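PDB 3EXN: probable acetyltransferase from Thermus thermophilus, which probably transfers an acyl group from acetyl coenzyme A, which it binds, to an acceptor, as a member of the GCN5-related N-acetyltransferase family. Local coordinates for residues Val9-Val17 and Ala64-Val74. Residues are numbered along the deposited sequence; the frame is centred on the assembly and turned at random.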
loop_
_atom_site.group_PDB
_atom_site.type_symbol
_atom_site.label_atom_id
_atom_site.label_comp_id
_atom_site.label_asym_id
_atom_site.label_seq_id
_atom_site.Cartn_x
_atom_site.Cartn_y
_atom_site.Cartn_z
ATOM N N VAL A 9 13.195 13.461 -10.126
ATOM C CA VAL A 9 13.805 12.367 -9.397
ATOM C C VAL A 9 13.103 11.092 -9.920
ATOM O O VAL A 9 11.842 11.067 -10.124
ATOM C CB VAL A 9 13.569 12.493 -7.837
ATOM C CG1 VAL A 9 13.975 11.233 -7.121
ATOM C CG2 VAL A 9 14.293 13.700 -7.255
ATOM N N LEU A 10 13.900 10.038 -10.076
ATOM C CA LEU A 10 13.443 8.782 -10.682
ATOM C C LEU A 10 13.311 7.663 -9.665
ATOM O O LEU A 10 12.378 6.861 -9.786
ATOM C CB LEU A 10 14.410 8.324 -11.793
ATOM C CG LEU A 10 14.628 9.303 -12.948
ATOM C CD1 LEU A 10 15.802 8.775 -13.870
ATOM C CD2 LEU A 10 13.351 9.478 -13.687
ATOM N N THR A 11 14.230 7.593 -8.688
ATOM C CA THR A 11 14.328 6.463 -7.765
ATOM C C THR A 11 13.452 6.772 -6.553
ATOM O O THR A 11 13.568 7.824 -5.950
ATOM C CB THR A 11 15.797 6.218 -7.293
ATOM O OG1 THR A 11 16.628 5.897 -8.446
ATOM C CG2 THR A 11 15.860 5.044 -6.315
ATOM N N LEU A 12 12.589 5.828 -6.206
ATOM C CA LEU A 12 11.588 6.019 -5.172
ATOM C C LEU A 12 12.179 5.386 -3.939
ATOM O O LEU A 12 12.539 4.204 -3.989
ATOM C CB LEU A 12 10.282 5.299 -5.611
ATOM C CG LEU A 12 8.982 5.534 -4.899
ATOM C CD1 LEU A 12 8.439 6.970 -5.091
ATOM C CD2 LEU A 12 8.033 4.445 -5.357
ATOM N N ASP A 13 12.241 6.139 -2.845
ATOM C CA ASP A 13 12.709 5.623 -1.549
ATOM C C ASP A 13 11.583 5.148 -0.626
ATOM O O ASP A 13 10.547 5.812 -0.480
ATOM C CB ASP A 13 13.522 6.666 -0.836
ATOM C CG ASP A 13 14.760 7.088 -1.640
ATOM O OD1 ASP A 13 15.361 6.216 -2.325
ATOM O OD2 ASP A 13 15.122 8.281 -1.579
ATOM N N LEU A 14 11.816 4.015 0.022
ATOM C CA LEU A 14 10.807 3.423 0.898
ATOM C C LEU A 14 11.306 3.668 2.323
ATOM O O LEU A 14 12.236 2.977 2.758
ATOM C CB LEU A 14 10.689 1.916 0.599
ATOM C CG LEU A 14 9.709 1.477 -0.500
ATOM C CD1 LEU A 14 10.030 2.067 -1.884
ATOM C CD2 LEU A 14 9.678 0.002 -0.583
ATOM N N ALA A 15 10.716 4.689 2.972
ATOM C CA ALA A 15 11.048 5.132 4.338
ATOM C C ALA A 15 10.090 4.464 5.346
ATOM O O ALA A 15 8.901 4.728 5.351
ATOM C CB ALA A 15 10.928 6.684 4.455
ATOM N N PRO A 16 10.614 3.642 6.239
ATOM C CA PRO A 16 9.725 3.114 7.279
ATOM C C PRO A 16 8.975 4.186 8.044
ATOM O O PRO A 16 9.572 5.231 8.428
ATOM C CB PRO A 16 10.680 2.364 8.206
ATOM C CG PRO A 16 11.781 1.978 7.338
ATOM C CD PRO A 16 11.994 3.175 6.444
ATOM N N VAL A 17 7.662 3.956 8.226
ATOM C CA VAL A 17 6.752 4.930 8.837
ATOM C C VAL A 17 6.794 4.795 10.381
ATOM O O VAL A 17 6.938 3.691 10.922
ATOM C CB VAL A 17 5.313 4.788 8.269
ATOM C CG1 VAL A 17 4.571 3.646 8.948
ATOM C CG2 VAL A 17 4.514 6.113 8.359
ATOM N N ALA A 64 5.379 -1.089 6.823
ATOM C CA ALA A 64 4.711 0.069 6.253
ATOM C C ALA A 64 5.709 1.188 5.995
ATOM O O ALA A 64 6.625 1.407 6.819
ATOM C CB ALA A 64 3.542 0.568 7.186
ATOM N N PHE A 65 5.515 1.875 4.862
ATOM C CA PHE A 65 6.476 2.859 4.352
ATOM C C PHE A 65 5.789 4.078 3.794
ATOM O O PHE A 65 4.807 3.958 3.031
ATOM C CB PHE A 65 7.288 2.250 3.202
ATOM C CG PHE A 65 7.921 0.955 3.535
ATOM C CD1 PHE A 65 9.231 0.900 4.050
ATOM C CD2 PHE A 65 7.202 -0.222 3.351
ATOM C CE1 PHE A 65 9.821 -0.334 4.362
ATOM C CE2 PHE A 65 7.779 -1.455 3.667
ATOM C CZ PHE A 65 9.083 -1.503 4.203
ATOM N N LEU A 66 6.315 5.263 4.116
ATOM C CA LEU A 66 6.101 6.407 3.251
ATOM C C LEU A 66 6.991 6.310 1.991
ATOM O O LEU A 66 8.156 5.899 2.075
ATOM C CB LEU A 66 6.387 7.705 3.996
ATOM C CG LEU A 66 5.217 8.384 4.676
ATOM C CD1 LEU A 66 5.819 9.545 5.465
ATOM C CD2 LEU A 66 4.121 8.909 3.704
ATOM N N LEU A 67 6.441 6.673 0.843
ATOM C CA LEU A 67 7.136 6.623 -0.465
ATOM C C LEU A 67 7.588 8.003 -0.834
ATOM O O LEU A 67 6.786 8.939 -0.856
ATOM C CB LEU A 67 6.242 5.972 -1.534
ATOM C CG LEU A 67 5.616 4.624 -1.185
ATOM C CD1 LEU A 67 4.738 4.112 -2.339
ATOM C CD2 LEU A 67 6.657 3.585 -0.827
ATOM N N PHE A 68 8.907 8.157 -1.020
ATOM C CA PHE A 68 9.500 9.478 -1.191
ATOM C C PHE A 68 10.149 9.614 -2.546
ATOM O O PHE A 68 10.855 8.731 -2.997
ATOM C CB PHE A 68 10.548 9.795 -0.105
ATOM C CG PHE A 68 9.953 10.301 1.209
ATOM C CD1 PHE A 68 9.613 11.645 1.391
ATOM C CD2 PHE A 68 9.781 9.424 2.274
ATOM C CE1 PHE A 68 9.080 12.108 2.610
ATOM C CE2 PHE A 68 9.273 9.880 3.544
ATOM C CZ PHE A 68 8.899 11.202 3.700
ATOM N N LEU A 69 9.946 10.764 -3.154
ATOM C CA LEU A 69 10.846 11.206 -4.259
ATOM C C LEU A 69 11.621 12.392 -3.702
ATOM O O LEU A 69 11.089 13.507 -3.591
ATOM C CB LEU A 69 10.057 11.580 -5.508
ATOM C CG LEU A 69 9.483 10.439 -6.362
ATOM C CD1 LEU A 69 8.638 10.993 -7.489
ATOM C CD2 LEU A 69 10.554 9.477 -6.895
ATOM N N GLY A 70 12.879 12.153 -3.344
ATOM C CA GLY A 70 13.673 13.154 -2.619
ATOM C C GLY A 70 12.995 13.421 -1.283
ATOM O O GLY A 70 12.781 12.486 -0.527
ATOM N N GLN A 71 12.632 14.683 -1.029
ATOM C CA GLN A 71 11.929 15.093 0.202
ATOM C C GLN A 71 10.408 15.069 0.131
ATOM O O GLN A 71 9.729 15.392 1.118
ATOM C CB GLN A 71 12.333 16.527 0.587
ATOM C CG GLN A 71 13.757 16.630 1.000
ATOM C CD GLN A 71 14.052 15.748 2.187
ATOM O OE1 GLN A 71 14.537 14.621 2.024
ATOM N NE2 GLN A 71 13.738 16.236 3.397
ATOM N N GLU A 72 9.863 14.712 -1.024
ATOM C CA GLU A 72 8.431 14.814 -1.218
ATOM C C GLU A 72 7.765 13.474 -0.989
ATOM O O GLU A 72 8.113 12.507 -1.661
ATOM C CB GLU A 72 8.136 15.321 -2.628
ATOM C CG GLU A 72 6.670 15.774 -2.825
ATOM C CD GLU A 72 6.287 17.038 -2.031
ATOM O OE1 GLU A 72 7.180 17.802 -1.588
ATOM O OE2 GLU A 72 5.066 17.267 -1.850
ATOM N N PRO A 73 6.810 13.405 -0.029
ATOM C CA PRO A 73 6.056 12.163 0.177
ATOM C C PRO A 73 5.015 12.006 -0.907
ATOM O O PRO A 73 4.130 12.885 -1.041
ATOM C CB PRO A 73 5.394 12.369 1.530
ATOM C CG PRO A 73 5.317 13.815 1.716
ATOM C CD PRO A 73 6.334 14.494 0.848
ATOM N N VAL A 74 5.090 10.900 -1.652
ATOM C CA VAL A 74 4.273 10.700 -2.835
ATOM C C VAL A 74 3.473 9.397 -2.798
ATOM O O VAL A 74 2.814 9.042 -3.765
ATOM C CB VAL A 74 5.117 10.716 -4.175
ATOM C CG1 VAL A 74 5.845 12.036 -4.337
ATOM C CG2 VAL A 74 6.099 9.539 -4.226
HETATM O O HOH W 1 14.556 9.735 -3.792
HETATM O O HOH W 2 14.257 10.420 0.156
#
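L69 puts CD2 against L12 CD1 at 3.7 Å and against V9 CG1 at 3.9 Å, so one methyl meets both side chains. With chi1 at -168°, L12 CG lies opposite the backbone N, and CD1 on that branch also meets V74 CG2 at 3.6 Å. Were L69 cut back to an alanine, the lost CD2 would probably open a gap beside L12 CD1 and take away an apolar contact of V9. Further along, L14 and L67 lie side by side, L14 CG 3.7 Å from L67 CD2; the side chain of L67 also lies close to those of L94 and I96, which bind acetyl-CoA. A15 CB meets the edge of the F68 ring, 3.7 Å from F68 CD2. The backbone evidence is a reciprocal pair of hydrogen bonds, D13 N to F68 O and F68 N to D13 O, each 2.9 Å, in the carbonyl plane and 162° at the hydrogen. The A15 N to L66 O hydrogen bond continues the ladder, whereas the return bond from L66 N is weak (129°). Waters link D13 OD2 to G70, inside the type II' turn from L69 to E72. This antiparallel pairing sets 13-16 as the outermost strand beside the 62-69/72-81 hairpin, as in the GNAT fold.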